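Local atomic coordinates of MstE (PDB entry 6SBF), a protein that probably cyclises linear isoprenoid chains into polycyclic scaffolds of the merosterol type, as a monodomain class II (type II) terpene cyclase. Residues L21-L24 and S25-I28; L81-A84 and W85-K89; S127-A130 and Q131-R134; I292-L295 and L296-R300. The protein carries 1 engineered substitution. All coordinates share one frame; numbering follows the deposited sequence. Where two conformers were deposited one is given.

Interaction 1: L21-L24 and S25-I28; sequences LNQL and SNSI
L24 and I28 meet one turn apart on the buried flank of helix 18-37. The amide N of I28 donates to L24 O at 2.9 Å, almost straight, with an N-H...O angle of 167°. The I28 side chain then leans over the same oxygen: CG1 lies beside the backbone N (chi1 -70°) and comes within 3.2 Å of L24 O, with CD1 close behind, so one donor and two aliphatic carbons crowd a single carbonyl. S27 is packed just as closely, its CB standing 3.2 Å from Q23 O, which also accepts from S27 N; its OG hydrogen-bonds to Q299 OE1. This is the buried side of the helix, packed on other helices of a fold described as an alpha6-alpha6 barrel: L24 lies against I292 and L296 of helix 282-298 and against L360 of helix 350-363, the helix whose V357 and V361 receive I28.

The other side of the turn is looser and wet. The Q23 and N26 side chains run roughly perpendicular to one another with their amide planes 85° apart, and OE1 of Q23 stays 4.2 Å from ND2 of N26. A water spans that gap, accepting from N26 ND2 at 2.8 Å and donating to Q23 OE1 at 2.7 Å, while Q23 NE2 hydrogen-bonds to a glycerol, probably from the crystallisation liquor. A second water links N26 ND2 to N22 OD1, but N22 was modelled in two conformers, so this bridge is doubtful. At the border, S25 N hydrogen-bonds to L21 O at 3.0 Å.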
ATOM      1  N   LEU A  21     -22.583 -11.763  -6.158  1.00 19.28           N
ATOM      2  CA  LEU A  21     -21.377 -12.609  -6.062  1.00 18.95           C
ATOM      3  C   LEU A  21     -20.789 -12.859  -7.446  1.00 17.09           C
ATOM      4  O   LEU A  21     -19.572 -12.770  -7.603  1.00 17.44           O
ATOM      5  CB  LEU A  21     -21.709 -13.916  -5.367  1.00 22.18           C
ATOM      6  CG  LEU A  21     -20.496 -14.780  -5.039  1.00 24.83           C
ATOM      7  CD1 LEU A  21     -19.509 -14.097  -4.103  1.00 27.12           C
ATOM      8  CD2 LEU A  21     -20.957 -16.097  -4.457  1.00 33.43           C
ATOM      9  N   ASN A  22     -21.642 -13.163  -8.421  1.00 15.68           N
ATOM     10  CA  ASN A  22     -21.237 -13.366  -9.822  0.50 17.55           C
ATOM     11  C   ASN A  22     -20.598 -12.086 -10.392  1.00 13.96           C
ATOM     12  O   ASN A  22     -19.594 -12.167 -11.127  1.00 15.55           O
ATOM     13  CB  ASN A  22     -22.485 -13.761 -10.604  0.50 21.74           C
ATOM     14  CG  ASN A  22     -22.216 -14.559 -11.848  0.50 28.70           C
ATOM     15  OD1 ASN A  22     -21.287 -14.311 -12.622  0.50 39.84           O
ATOM     16  ND2 ASN A  22     -23.101 -15.489 -12.040  0.50 37.05           N
ATOM     17  N   GLN A  23     -21.195 -10.922 -10.079  1.00 14.27           N
ATOM     18  CA  GLN A  23     -20.556  -9.672 -10.582  1.00 14.56           C
ATOM     19  C   GLN A  23     -19.205  -9.465  -9.906  1.00 14.32           C
ATOM     20  O   GLN A  23     -18.261  -8.983 -10.565  1.00 15.18           O
ATOM     21  CB  GLN A  23     -21.478  -8.475 -10.452  1.00 15.30           C
ATOM     22  CG  GLN A  23     -20.841  -7.247 -11.036  1.00 16.02           C
ATOM     23  CD  GLN A  23     -20.549  -7.342 -12.487  1.00 17.26           C
ATOM     24  OE1 GLN A  23     -21.206  -8.119 -13.192  1.00 19.94           O
ATOM     25  NE2 GLN A  23     -19.530  -6.584 -12.902  1.00 19.66           N
ATOM     26  N   LEU A  24     -19.076  -9.793  -8.604  1.00 14.43           N
ATOM     27  CA  LEU A  24     -17.751  -9.735  -7.984  1.00 15.42           C
ATOM     28  C   LEU A  24     -16.781 -10.609  -8.769  1.00 13.89           C
ATOM     29  O   LEU A  24     -15.646 -10.208  -9.011  1.00 14.47           O
ATOM     30  CB  LEU A  24     -17.830 -10.177  -6.530  1.00 15.86           C
ATOM     31  CG  LEU A  24     -18.168  -9.065  -5.587  1.00 17.63           C
ATOM     32  CD1 LEU A  24     -18.720  -9.623  -4.302  1.00 20.98           C
ATOM     33  CD2 LEU A  24     -16.947  -8.182  -5.339  1.00 18.07           C
ATOM     34  N   SER A  25     -17.180 -11.840  -9.095  1.00 14.36           N
ATOM     35  CA  SER A  25     -16.281 -12.739  -9.878  1.00 14.13           C
ATOM     36  C   SER A  25     -15.894 -12.042 -11.186  1.00 13.39           C
ATOM     37  O   SER A  25     -14.716 -12.031 -11.542  1.00 14.75           O
ATOM     38  CB  SER A  25     -16.919 -14.083 -10.149  1.00 15.37           C
ATOM     39  OG  SER A  25     -17.209 -14.724  -8.914  1.00 16.91           O
ATOM     40  N   ASN A  26     -16.881 -11.548 -11.911  1.00 12.87           N
ATOM     41  CA  ASN A  26     -16.642 -10.956 -13.252  1.00 14.41           C
ATOM     42  C   ASN A  26     -15.704  -9.742 -13.136  1.00 13.12           C
ATOM     43  O   ASN A  26     -14.791  -9.567 -13.974  1.00 14.36           O
ATOM     44  CB  ASN A  26     -17.954 -10.659 -13.956  1.00 15.81           C
ATOM     45  CG  ASN A  26     -18.693 -11.936 -14.370  1.00 17.37           C
ATOM     46  OD1 ASN A  26     -18.103 -13.026 -14.293  1.00 20.61           O
ATOM     47  ND2 ASN A  26     -19.978 -11.804 -14.673  1.00 19.35           N
ATOM     48  N   SER A  27     -15.953  -8.922 -12.129  1.00 13.48           N
ATOM     49  CA  SER A  27     -15.161  -7.697 -11.867  1.00 13.55           C
ATOM     50  C   SER A  27     -13.739  -8.061 -11.531  1.00 12.60           C
ATOM     51  O   SER A  27     -12.765  -7.542 -12.128  1.00 13.68           O
ATOM     52  CB  SER A  27     -15.777  -6.943 -10.695  1.00 13.39           C
ATOM     53  OG  SER A  27     -14.905  -5.908 -10.224  1.00 15.23           O
ATOM     54  N   ILE A  28     -13.573  -9.015 -10.615  1.00 13.12           N
ATOM     55  CA  ILE A  28     -12.221  -9.483 -10.226  1.00 13.31           C
ATOM     56  C   ILE A  28     -11.493 -10.022 -11.472  1.00 11.91           C
ATOM     57  O   ILE A  28     -10.321  -9.747 -11.662  1.00 13.30           O
ATOM     58  CB  ILE A  28     -12.322 -10.465  -9.062  1.00 12.29           C
ATOM     59  CG1 ILE A  28     -12.746  -9.753  -7.776  1.00 12.91           C
ATOM     60  CG2 ILE A  28     -11.023 -11.273  -8.921  1.00 13.45           C
ATOM     61  CD1 ILE A  28     -13.342 -10.668  -6.740  1.00 13.83           C
TER
HETATM   62  O   HOH W   1     -21.130 -14.507 -15.396  1.00 39.14           O
HETATM   63  O   HOH W   2     -21.259  -9.428 -15.584  1.00 22.36           O

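Interaction 2: L81-A84 and W85-K89; sequences LMQA and WELLK
On helix 75-90, probably one of the helices of the alpha6-alpha6 barrel, M82 and E86 are joined one turn apart both directly and through water. E86 N donates to M82 O at 3.0 Å, and a water donates to the same oxygen at 2.9 Å and to E86 OE2 at 2.8 Å. The E86 chain makes this possible by folding at chi2 (-60°), which brings its carboxylate back beside the helix. OE2 also forms a salt bridge with K89 NZ at 3.0 Å, the ammonium approaching from above the carboxylate plane, 39° out of it. On its way there K89 lays CG over one face of the W85 indole, near the rim. A chi1 of 174° carries that indole away from the preceding turn, to pack against A119, A124 and S127.

The opposite character appears at A84 and L88. L88 N bonds to A84 O at 3.0 Å, and L88 CG sits 3.5 Å from that oxygen; both side chains press on L118 of helix 109-121. Beside them L87 reaches W44. One i to i+3 salt bridge on the polar flank and small or branched apolar side chains on the other make the pattern of an amphipathic helix in a helical barrel.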
ATOM      1  N   LEU A  81       3.108 -14.500  -9.993  1.00 12.01           N
ATOM      2  CA  LEU A  81       3.821 -14.140  -8.762  1.00 12.66           C
ATOM      3  C   LEU A  81       5.185 -14.797  -8.670  1.00 11.23           C
ATOM      4  O   LEU A  81       6.187 -14.177  -8.271  1.00 12.29           O
ATOM      5  CB  LEU A  81       2.984 -14.443  -7.542  1.00 13.08           C
ATOM      6  CG  LEU A  81       1.972 -13.396  -7.128  1.00 18.90           C
ATOM      7  CD1 LEU A  81       1.256 -12.707  -8.252  1.00 21.79           C
ATOM      8  CD2 LEU A  81       1.079 -13.884  -6.044  1.00 19.40           C
ATOM      9  N   MET A  82       5.282 -16.055  -9.107  1.00 12.67           N
ATOM     10  CA  MET A  82       6.587 -16.754  -9.155  0.50 13.92           C
ATOM     11  C   MET A  82       7.527 -15.992 -10.115  1.00 12.62           C
ATOM     12  O   MET A  82       8.695 -15.804  -9.795  1.00 13.70           O
ATOM     13  CB  MET A  82       6.340 -18.193  -9.622  0.50 16.85           C
ATOM     14  CG  MET A  82       5.634 -19.022  -8.592  0.50 18.83           C
ATOM     15  SD  MET A  82       6.849 -19.606  -7.426  0.50 27.79           S
ATOM     16  CE  MET A  82       7.352 -21.094  -8.301  0.50 25.78           C
ATOM     17  N   GLN A  83       7.005 -15.553 -11.264  1.00 12.84           N
ATOM     18  CA  GLN A  83       7.815 -14.797 -12.230  1.00 14.06           C
ATOM     19  C   GLN A  83       8.249 -13.449 -11.623  1.00 13.16           C
ATOM     20  O   GLN A  83       9.388 -13.026 -11.780  1.00 13.96           O
ATOM     21  CB  GLN A  83       7.071 -14.574 -13.546  1.00 15.66           C
ATOM     22  CG  GLN A  83       7.821 -13.530 -14.441  1.00 20.96           C
ATOM     23  CD  GLN A  83       7.211 -13.332 -15.815  1.00 25.42           C
ATOM     24  OE1 GLN A  83       7.628 -13.963 -16.783  1.00 31.12           O
ATOM     25  NE2 GLN A  83       6.215 -12.457 -15.900  1.00 19.41           N
ATOM     26  N   ALA A  84       7.342 -12.783 -10.917  1.00 12.49           N
ATOM     27  CA  ALA A  84       7.672 -11.496 -10.277  1.00 12.09           C
ATOM     28  C   ALA A  84       8.811 -11.697  -9.264  1.00 12.01           C
ATOM     29  O   ALA A  84       9.714 -10.852  -9.197  1.00 13.37           O
ATOM     30  CB  ALA A  84       6.444 -10.920  -9.605  1.00 13.74           C
ATOM     31  N   TRP A  85       8.766 -12.793  -8.500  1.00 12.35           N
ATOM     32  CA  TRP A  85       9.845 -13.037  -7.536  1.00 12.44           C
ATOM     33  C   TRP A  85      11.151 -13.321  -8.271  1.00 12.40           C
ATOM     34  O   TRP A  85      12.210 -12.867  -7.835  1.00 13.67           O
ATOM     35  CB  TRP A  85       9.448 -14.208  -6.610  1.00 13.05           C
ATOM     36  CG  TRP A  85      10.503 -14.650  -5.676  1.00 13.34           C
ATOM     37  CD1 TRP A  85      11.107 -15.875  -5.635  1.00 14.50           C
ATOM     38  CD2 TRP A  85      11.146 -13.870  -4.642  1.00 12.98           C
ATOM     39  NE1 TRP A  85      12.064 -15.889  -4.684  1.00 16.05           N
ATOM     40  CE2 TRP A  85      12.119 -14.688  -4.027  1.00 14.28           C
ATOM     41  CE3 TRP A  85      10.997 -12.554  -4.168  1.00 15.07           C
ATOM     42  CZ2 TRP A  85      12.928 -14.248  -2.990  1.00 16.08           C
ATOM     43  CZ3 TRP A  85      11.784 -12.147  -3.138  1.00 15.81           C
ATOM     44  CH2 TRP A  85      12.753 -12.953  -2.571  1.00 16.93           C
ATOM     45  N   GLU A  86      11.094 -14.061  -9.369  1.00 13.10           N
ATOM     46  CA  GLU A  86      12.322 -14.290 -10.152  1.00 13.84           C
ATOM     47  C   GLU A  86      12.890 -12.958 -10.674  1.00 13.42           C
ATOM     48  O   GLU A  86      14.128 -12.777 -10.632  1.00 14.34           O
ATOM     49  CB  GLU A  86      12.035 -15.247 -11.316  1.00 16.82           C
ATOM     50  CG  GLU A  86      11.786 -16.669 -10.862  1.00 18.35           C
ATOM     51  CD  GLU A  86      12.884 -17.400 -10.086  1.00 24.14           C
ATOM     52  OE1 GLU A  86      14.072 -17.175 -10.380  1.00 27.26           O
ATOM     53  OE2 GLU A  86      12.531 -18.205  -9.171  1.00 32.39           O
ATOM     54  N   LEU A  87      12.022 -12.035 -11.110  1.00 13.10           N
ATOM     55  CA  LEU A  87      12.503 -10.689 -11.535  1.00 12.77           C
ATOM     56  C   LEU A  87      13.178  -9.961 -10.360  1.00 13.50           C
ATOM     57  O   LEU A  87      14.257  -9.380 -10.547  1.00 14.49           O
ATOM     58  CB  LEU A  87      11.330  -9.868 -12.085  1.00 13.06           C
ATOM     59  CG  LEU A  87      10.803 -10.399 -13.431  1.00 13.91           C
ATOM     60  CD1 LEU A  87       9.547  -9.628 -13.841  1.00 16.40           C
ATOM     61  CD2 LEU A  87      11.833 -10.294 -14.527  1.00 17.39           C
ATOM     62  N   LEU A  88      12.553 -10.008  -9.192  1.00 13.08           N
ATOM     63  CA  LEU A  88      13.125  -9.378  -8.013  1.00 12.73           C
ATOM     64  C   LEU A  88      14.485  -9.973  -7.656  1.00 12.84           C
ATOM     65  O   LEU A  88      15.427  -9.256  -7.275  1.00 13.49           O
ATOM     66  CB  LEU A  88      12.128  -9.420  -6.864  1.00 13.05           C
ATOM     67  CG  LEU A  88      10.966  -8.445  -7.003  1.00 14.21           C
ATOM     68  CD1 LEU A  88       9.856  -8.814  -6.081  1.00 15.60           C
ATOM     69  CD2 LEU A  88      11.360  -7.013  -6.829  1.00 14.47           C
ATOM     70  N   LYS A  89      14.622 -11.299  -7.748  1.00 13.80           N
ATOM     71  CA  LYS A  89      15.929 -11.925  -7.424  1.00 14.89           C
ATOM     72  C   LYS A  89      17.044 -11.474  -8.363  1.00 14.17           C
ATOM     73  O   LYS A  89      18.193 -11.416  -7.906  1.00 15.77           O
ATOM     74  CB  LYS A  89      15.799 -13.444  -7.430  1.00 15.22           C
ATOM     75  CG  LYS A  89      15.097 -13.979  -6.187  1.00 16.53           C
ATOM     76  CD  LYS A  89      15.167 -15.473  -6.067  1.00 20.54           C
ATOM     77  CE  LYS A  89      14.471 -16.177  -7.202  1.00 21.16           C
ATOM     78  NZ  LYS A  89      14.583 -17.621  -7.017  1.00 25.63           N
TER
HETATM   79  O   HOH W   3       9.855 -18.016  -8.230  1.00 33.16           O

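Interaction 3: S127-A130 and Q131-R134; sequences SERA and QQAR
A130 and R134 meet one turn apart on helix 128-138. R134 N donates to A130 O at 2.9 Å. The guanidinium of R134 swings back as well, but meets that oxygen with a face and not with an N-H: A130 O lies over the centre of the group, 4.0 Å from its plane. R134 NH2 approaches A130 CB to 4.1 Å. The chain gets there by bending at chi3 (-48°), and chi1, at -103°, is well away from a staggered value. On the neighbouring flank of the same turn, R129 and Q132 touch more lightly: Q132 OE1 lies 3.7 Å from R129 CD, with amide and guanidinium planes 64° apart.

The second shell fixes both arginines. R134 NH2 bonds to S125 O, just before the helix, with a weak, long ion pair to E188 besides. R129 gives NE to G97 O and NH2 to R91 O and forms a cation-pi contact with W99. S127 is the N-cap: its OG accepts from A130 N at 3.1 Å and also bonds to A124 O. A leucine in place of R134 would probably leave the S125 carbonyl without its guanidinium donor and A130 O without the flat cation laid against it.

In chemical terms, the two cations are spent largely on backbone carbonyls. For R129 one of these is G97 O; at the other, R91 O, just past helix 75-90, the helix dipole would probably add to the attraction.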
ATOM      1  N   SER A 127      14.493 -18.143   1.745  1.00 14.89           N
ATOM      2  CA  SER A 127      15.542 -18.047   0.726  1.00 15.03           C
ATOM      3  C   SER A 127      16.740 -17.218   1.231  1.00 14.28           C
ATOM      4  O   SER A 127      16.567 -16.360   2.097  1.00 16.09           O
ATOM      5  CB  SER A 127      15.008 -17.497  -0.571  1.00 15.41           C
ATOM      6  OG  SER A 127      14.620 -16.095  -0.458  1.00 15.88           O
ATOM      7  N   GLU A 128      17.914 -17.448   0.644  1.00 15.63           N
ATOM      8  CA  GLU A 128      19.116 -16.660   0.972  1.00 15.90           C
ATOM      9  C   GLU A 128      18.765 -15.173   0.779  1.00 16.49           C
ATOM     10  O   GLU A 128      19.140 -14.342   1.619  1.00 15.84           O
ATOM     11  CB  GLU A 128      20.353 -17.086   0.146  1.00 19.54           C
ATOM     12  CG  GLU A 128      20.970 -18.396   0.593  1.00 32.95           C
ATOM     13  CD  GLU A 128      22.431 -18.615   0.204  1.00 55.83           C
ATOM     14  OE1 GLU A 128      23.070 -17.654  -0.258  1.00 67.94           O
ATOM     15  OE2 GLU A 128      22.934 -19.756   0.389  1.00 72.36           O
ATOM     16  N   ARG A 129      18.214 -14.806  -0.373  1.00 16.29           N
ATOM     17  CA  ARG A 129      17.966 -13.375  -0.639  1.00 15.26           C
ATOM     18  C   ARG A 129      16.989 -12.783   0.383  1.00 14.69           C
ATOM     19  O   ARG A 129      17.181 -11.654   0.861  1.00 15.18           O
ATOM     20  CB  ARG A 129      17.483 -13.158  -2.062  1.00 15.11           C
ATOM     21  CG  ARG A 129      17.142 -11.693  -2.369  1.00 16.03           C
ATOM     22  CD  ARG A 129      18.369 -10.794  -2.264  1.00 15.99           C
ATOM     23  NE  ARG A 129      18.028  -9.374  -2.463  1.00 16.09           N
ATOM     24  CZ  ARG A 129      17.829  -8.789  -3.642  1.00 15.19           C
ATOM     25  NH1 ARG A 129      17.863  -9.517  -4.742  1.00 15.77           N
ATOM     26  NH2 ARG A 129      17.512  -7.518  -3.715  1.00 15.36           N
ATOM     27  N   ALA A 130      15.922 -13.497   0.682  1.00 14.24           N
ATOM     28  CA  ALA A 130      14.936 -12.979   1.661  1.00 15.61           C
ATOM     29  C   ALA A 130      15.615 -12.799   3.014  1.00 14.32           C
ATOM     30  O   ALA A 130      15.321 -11.791   3.696  1.00 14.62           O
ATOM     31  CB  ALA A 130      13.751 -13.903   1.791  1.00 16.38           C
ATOM     32  N   GLN A 131      16.495 -13.701   3.424  1.00 13.65           N
ATOM     33  CA  GLN A 131      17.199 -13.558   4.716  1.00 13.08           C
ATOM     34  C   GLN A 131      18.033 -12.275   4.686  1.00 13.62           C
ATOM     35  O   GLN A 131      18.120 -11.534   5.693  1.00 15.02           O
ATOM     36  CB  GLN A 131      18.108 -14.774   4.960  1.00 14.86           C
ATOM     37  CG  GLN A 131      18.867 -14.751   6.276  1.00 23.14           C
ATOM     38  CD  GLN A 131      19.572 -16.060   6.566  1.00 38.09           C
ATOM     39  OE1 GLN A 131      18.983 -17.109   6.347  1.00 41.58           O
ATOM     40  NE2 GLN A 131      20.790 -15.973   7.081  1.00 52.72           N
ATOM     41  N   GLN A 132      18.753 -12.062   3.585  1.00 14.25           N
ATOM     42  CA  GLN A 132      19.622 -10.880   3.463  1.00 14.14           C
ATOM     43  C   GLN A 132      18.776  -9.587   3.494  1.00 12.82           C
ATOM     44  O   GLN A 132      19.163  -8.629   4.215  1.00 14.15           O
ATOM     45  CB  GLN A 132      20.391 -10.941   2.141  1.00 14.88           C
ATOM     46  CG  GLN A 132      21.432  -9.831   2.005  1.00 15.46           C
ATOM     47  CD  GLN A 132      22.021  -9.678   0.615  1.00 16.15           C
ATOM     48  OE1 GLN A 132      21.499 -10.268  -0.316  1.00 18.90           O
ATOM     49  NE2 GLN A 132      23.033  -8.817   0.487  1.00 18.71           N
ATOM     50  N   ALA A 133      17.668  -9.574   2.805  1.00 13.48           N
ATOM     51  CA  ALA A 133      16.795  -8.404   2.743  1.00 13.97           C
ATOM     52  C   ALA A 133      16.182  -8.147   4.127  1.00 13.38           C
ATOM     53  O   ALA A 133      16.066  -6.978   4.535  1.00 14.82           O
ATOM     54  CB  ALA A 133      15.786  -8.566   1.639  1.00 16.37           C
ATOM     55  N   ARG A 134      15.757  -9.203   4.825  1.00 15.10           N
ATOM     56  CA  ARG A 134      15.179  -9.008   6.176  1.00 15.58           C
ATOM     57  C   ARG A 134      16.226  -8.419   7.100  1.00 15.09           C
ATOM     58  O   ARG A 134      15.875  -7.562   7.965  1.00 15.36           O
ATOM     59  CB  ARG A 134      14.685 -10.314   6.793  1.00 24.19           C
ATOM     60  CG  ARG A 134      13.208 -10.528   6.772  1.00 29.17           C
ATOM     61  CD  ARG A 134      12.719 -11.672   7.620  1.00 23.29           C
ATOM     62  NE  ARG A 134      13.393 -12.893   7.476  1.00 25.19           N
ATOM     63  CZ  ARG A 134      13.212 -13.716   6.459  1.00 21.58           C
ATOM     64  NH1 ARG A 134      13.987 -14.750   6.476  1.00 24.30           N
ATOM     65  NH2 ARG A 134      12.209 -13.585   5.574  1.00 21.51           N
TER

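Interaction 4: I292-L295 and L296-R300; sequences IGWL and LEQQR
L295 O is gripped by three donors near the C-terminal end of helix 282-298: two of them weak, Q298 N at 3.2 Å and Q299 N at 3.3 Å, and the third, from outside the turn, the indole NE1 of W305. Q298 N divides itself, since it also donates to W294 O at 3.0 Å, though the N-H...O angle there is only 138°. Further back the spiral is regular, with L296 N bonded to I292 O at 2.9 Å; the two side chains run alongside each other in the same direction and touch through I292 CG2 and L296 CD1, 3.9 Å apart.

The same turn brings Q298 over the indole of W294. With CG beside the backbone N and the chain folded again at chi2 (-62°), Q298 CG stands 3.5 Å from the centroid of the W294 six-membered ring, a CH-pi contact over the face. Beyond it the amide lies stacked on the indole, their planes 14° apart. W294 NE1 and Q298 NE2 come to 3.5 Å, but both are donors and do not bond. W294 also meets F254 ring to ring and rests on T265 and T268 of helix 265-275.

Replacing W294 by an alanine would probably leave the Q298 chain without the surface it lies on, free to turn, and open a gap beside F254.

This turn lies within the squalene-hopene cyclase C-terminal family region. Chemically, Q298 is held against W294 by dispersion and stacking, while the weakening backbone bonds are helped at L295 O by a side-chain donor.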
ATOM      1  N   ILE A 292     -18.563  -2.292  -1.697  1.00 14.51           N
ATOM      2  CA  ILE A 292     -18.452  -3.279  -2.811  1.00 13.51           C
ATOM      3  C   ILE A 292     -19.300  -2.762  -3.977  1.00 13.88           C
ATOM      4  O   ILE A 292     -18.836  -2.789  -5.149  1.00 14.09           O
ATOM      5  CB  ILE A 292     -18.870  -4.688  -2.347  1.00 15.46           C
ATOM      6  CG1 ILE A 292     -17.837  -5.265  -1.392  1.00 15.70           C
ATOM      7  CG2 ILE A 292     -19.100  -5.588  -3.548  1.00 16.50           C
ATOM      8  CD1 ILE A 292     -18.349  -6.493  -0.634  1.00 17.58           C
ATOM      9  N   GLY A 293     -20.552  -2.388  -3.725  1.00 14.46           N
ATOM     10  CA  GLY A 293     -21.410  -1.969  -4.832  1.00 15.25           C
ATOM     11  C   GLY A 293     -20.829  -0.769  -5.567  1.00 14.68           C
ATOM     12  O   GLY A 293     -20.855  -0.713  -6.813  1.00 16.17           O
ATOM     13  N   TRP A 294     -20.312   0.203  -4.829  1.00 14.35           N
ATOM     14  CA  TRP A 294     -19.781   1.413  -5.471  1.00 14.65           C
ATOM     15  C   TRP A 294     -18.530   1.057  -6.287  1.00 13.61           C
ATOM     16  O   TRP A 294     -18.392   1.495  -7.438  1.00 15.07           O
ATOM     17  CB  TRP A 294     -19.481   2.460  -4.407  1.00 14.80           C
ATOM     18  CG  TRP A 294     -19.001   3.741  -5.018  1.00 14.54           C
ATOM     19  CD1 TRP A 294     -19.776   4.737  -5.531  1.00 17.05           C
ATOM     20  CD2 TRP A 294     -17.633   4.155  -5.114  1.00 14.91           C
ATOM     21  NE1 TRP A 294     -18.948   5.746  -5.970  1.00 15.49           N
ATOM     22  CE2 TRP A 294     -17.640   5.443  -5.697  1.00 15.10           C
ATOM     23  CE3 TRP A 294     -16.405   3.606  -4.739  1.00 14.30           C
ATOM     24  CZ2 TRP A 294     -16.466   6.142  -5.944  1.00 15.34           C
ATOM     25  CZ3 TRP A 294     -15.235   4.296  -4.962  1.00 13.98           C
ATOM     26  CH2 TRP A 294     -15.268   5.561  -5.548  1.00 15.56           C
ATOM     27  N   LEU A 295     -17.662   0.214  -5.711  1.00 13.56           N
ATOM     28  CA  LEU A 295     -16.449  -0.162  -6.480  1.00 14.01           C
ATOM     29  C   LEU A 295     -16.863  -0.951  -7.750  1.00 13.12           C
ATOM     30  O   LEU A 295     -16.270  -0.716  -8.817  1.00 14.55           O
ATOM     31  CB  LEU A 295     -15.509  -0.984  -5.584  1.00 14.31           C
ATOM     32  CG  LEU A 295     -14.822  -0.180  -4.502  1.00 13.50           C
ATOM     33  CD1 LEU A 295     -14.151  -1.099  -3.467  1.00 13.44           C
ATOM     34  CD2 LEU A 295     -13.787   0.754  -5.080  1.00 14.62           C
ATOM     35  N   LEU A 296     -17.859  -1.831  -7.653  1.00 13.53           N
ATOM     36  CA  LEU A 296     -18.302  -2.541  -8.859  1.00 15.12           C
ATOM     37  C   LEU A 296     -18.769  -1.533  -9.927  1.00 15.13           C
ATOM     38  O   LEU A 296     -18.446  -1.696 -11.107  1.00 16.49           O
ATOM     39  CB  LEU A 296     -19.411  -3.554  -8.570  1.00 15.01           C
ATOM     40  CG  LEU A 296     -19.002  -4.711  -7.686  1.00 16.49           C
ATOM     41  CD1 LEU A 296     -20.212  -5.576  -7.330  1.00 18.01           C
ATOM     42  CD2 LEU A 296     -17.947  -5.535  -8.354  1.00 16.80           C
ATOM     43  N   GLU A 297     -19.529  -0.521  -9.512  1.00 16.44           N
ATOM     44  CA  GLU A 297     -20.068   0.479 -10.477  1.00 17.60           C
ATOM     45  C   GLU A 297     -18.964   1.334 -11.099  1.00 16.47           C
ATOM     46  O   GLU A 297     -19.137   1.713 -12.274  1.00 20.81           O
ATOM     47  CB  GLU A 297     -21.173   1.353  -9.834  1.00 28.64           C
ATOM     48  CG  GLU A 297     -21.788   2.400 -10.776  1.00 65.93           C
ATOM     49  CD  GLU A 297     -23.145   2.901 -10.310  1.00 84.62           C
ATOM     50  OE1 GLU A 297     -23.853   3.520 -11.141  1.00114.05           O
ATOM     51  OE2 GLU A 297     -23.482   2.681  -9.114  1.00 84.00           O
ATOM     52  N   GLN A 298     -17.883   1.578 -10.365  1.00 15.60           N
ATOM     53  CA  GLN A 298     -16.782   2.475 -10.799  1.00 15.96           C
ATOM     54  C   GLN A 298     -15.830   1.800 -11.759  1.00 14.67           C
ATOM     55  O   GLN A 298     -15.018   2.482 -12.345  1.00 15.31           O
ATOM     56  CB  GLN A 298     -16.033   3.057  -9.603  1.00 17.11           C
ATOM     57  CG  GLN A 298     -16.908   3.936  -8.708  1.00 20.51           C
ATOM     58  CD  GLN A 298     -17.434   5.155  -9.445  1.00 23.45           C
ATOM     59  OE1 GLN A 298     -16.678   5.865 -10.041  1.00 26.30           O
ATOM     60  NE2 GLN A 298     -18.735   5.375  -9.429  1.00 29.86           N
ATOM     61  N   GLN A 299     -15.856   0.466 -11.862  1.00 14.30           N
ATOM     62  CA  GLN A 299     -14.840  -0.208 -12.706  1.00 14.32           C
ATOM     63  C   GLN A 299     -14.990   0.275 -14.149  1.00 13.41           C
ATOM     64  O   GLN A 299     -16.113   0.395 -14.650  1.00 16.12           O
ATOM     65  CB  GLN A 299     -15.048  -1.714 -12.604  1.00 13.08           C
ATOM     66  CG  GLN A 299     -13.878  -2.505 -13.198  1.00 13.89           C
ATOM     67  CD  GLN A 299     -14.009  -4.000 -12.912  1.00 12.83           C
ATOM     68  OE1 GLN A 299     -15.105  -4.463 -12.569  1.00 14.96           O
ATOM     69  NE2 GLN A 299     -12.883  -4.705 -12.993  1.00 14.04           N
ATOM     70  N   ARG A 300     -13.854   0.486 -14.806  1.00 14.27           N
ATOM     71  CA  ARG A 300     -13.807   0.859 -16.232  1.00 14.68           C
ATOM     72  C   ARG A 300     -13.973  -0.377 -17.116  1.00 13.98           C
ATOM     73  O   ARG A 300     -13.766  -1.524 -16.720  1.00 15.61           O
ATOM     74  CB  ARG A 300     -12.496   1.594 -16.525  1.00 15.97           C
ATOM     75  CG  ARG A 300     -12.425   2.890 -15.715  1.00 21.46           C
ATOM     76  CD  ARG A 300     -11.455   3.931 -16.159  1.00 29.30           C
ATOM     77  NE  ARG A 300     -10.160   3.396 -15.832  1.00 32.59           N
ATOM     78  CZ  ARG A 300      -9.055   4.126 -15.728  1.00 24.20           C
ATOM     79  NH1 ARG A 300      -9.111   5.442 -15.951  1.00 31.57           N
ATOM     80  NH2 ARG A 300      -7.918   3.517 -15.477  1.00 22.80           N
TER

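In the fold
From the N terminus the four contacts follow in series, and none nests in or crosses another; each joins neighbouring turns of one helix and closes no larger loop. Interaction 1, on helix 18-37, meets interaction 4, near the end of helix 282-298, through L24 and S27 on I292 and L296, so early and late parts of the chain come together, their centres about 11 Å apart. Interactions 2 and 3 form a second pair, about 14 Å between centres, where W85 packs on S127 and R129 lies by the end of helix 75-90. The pairs are well separated: interactions 3 and 4 sit on opposite sides of the chain's centre, about 39 Å between centres.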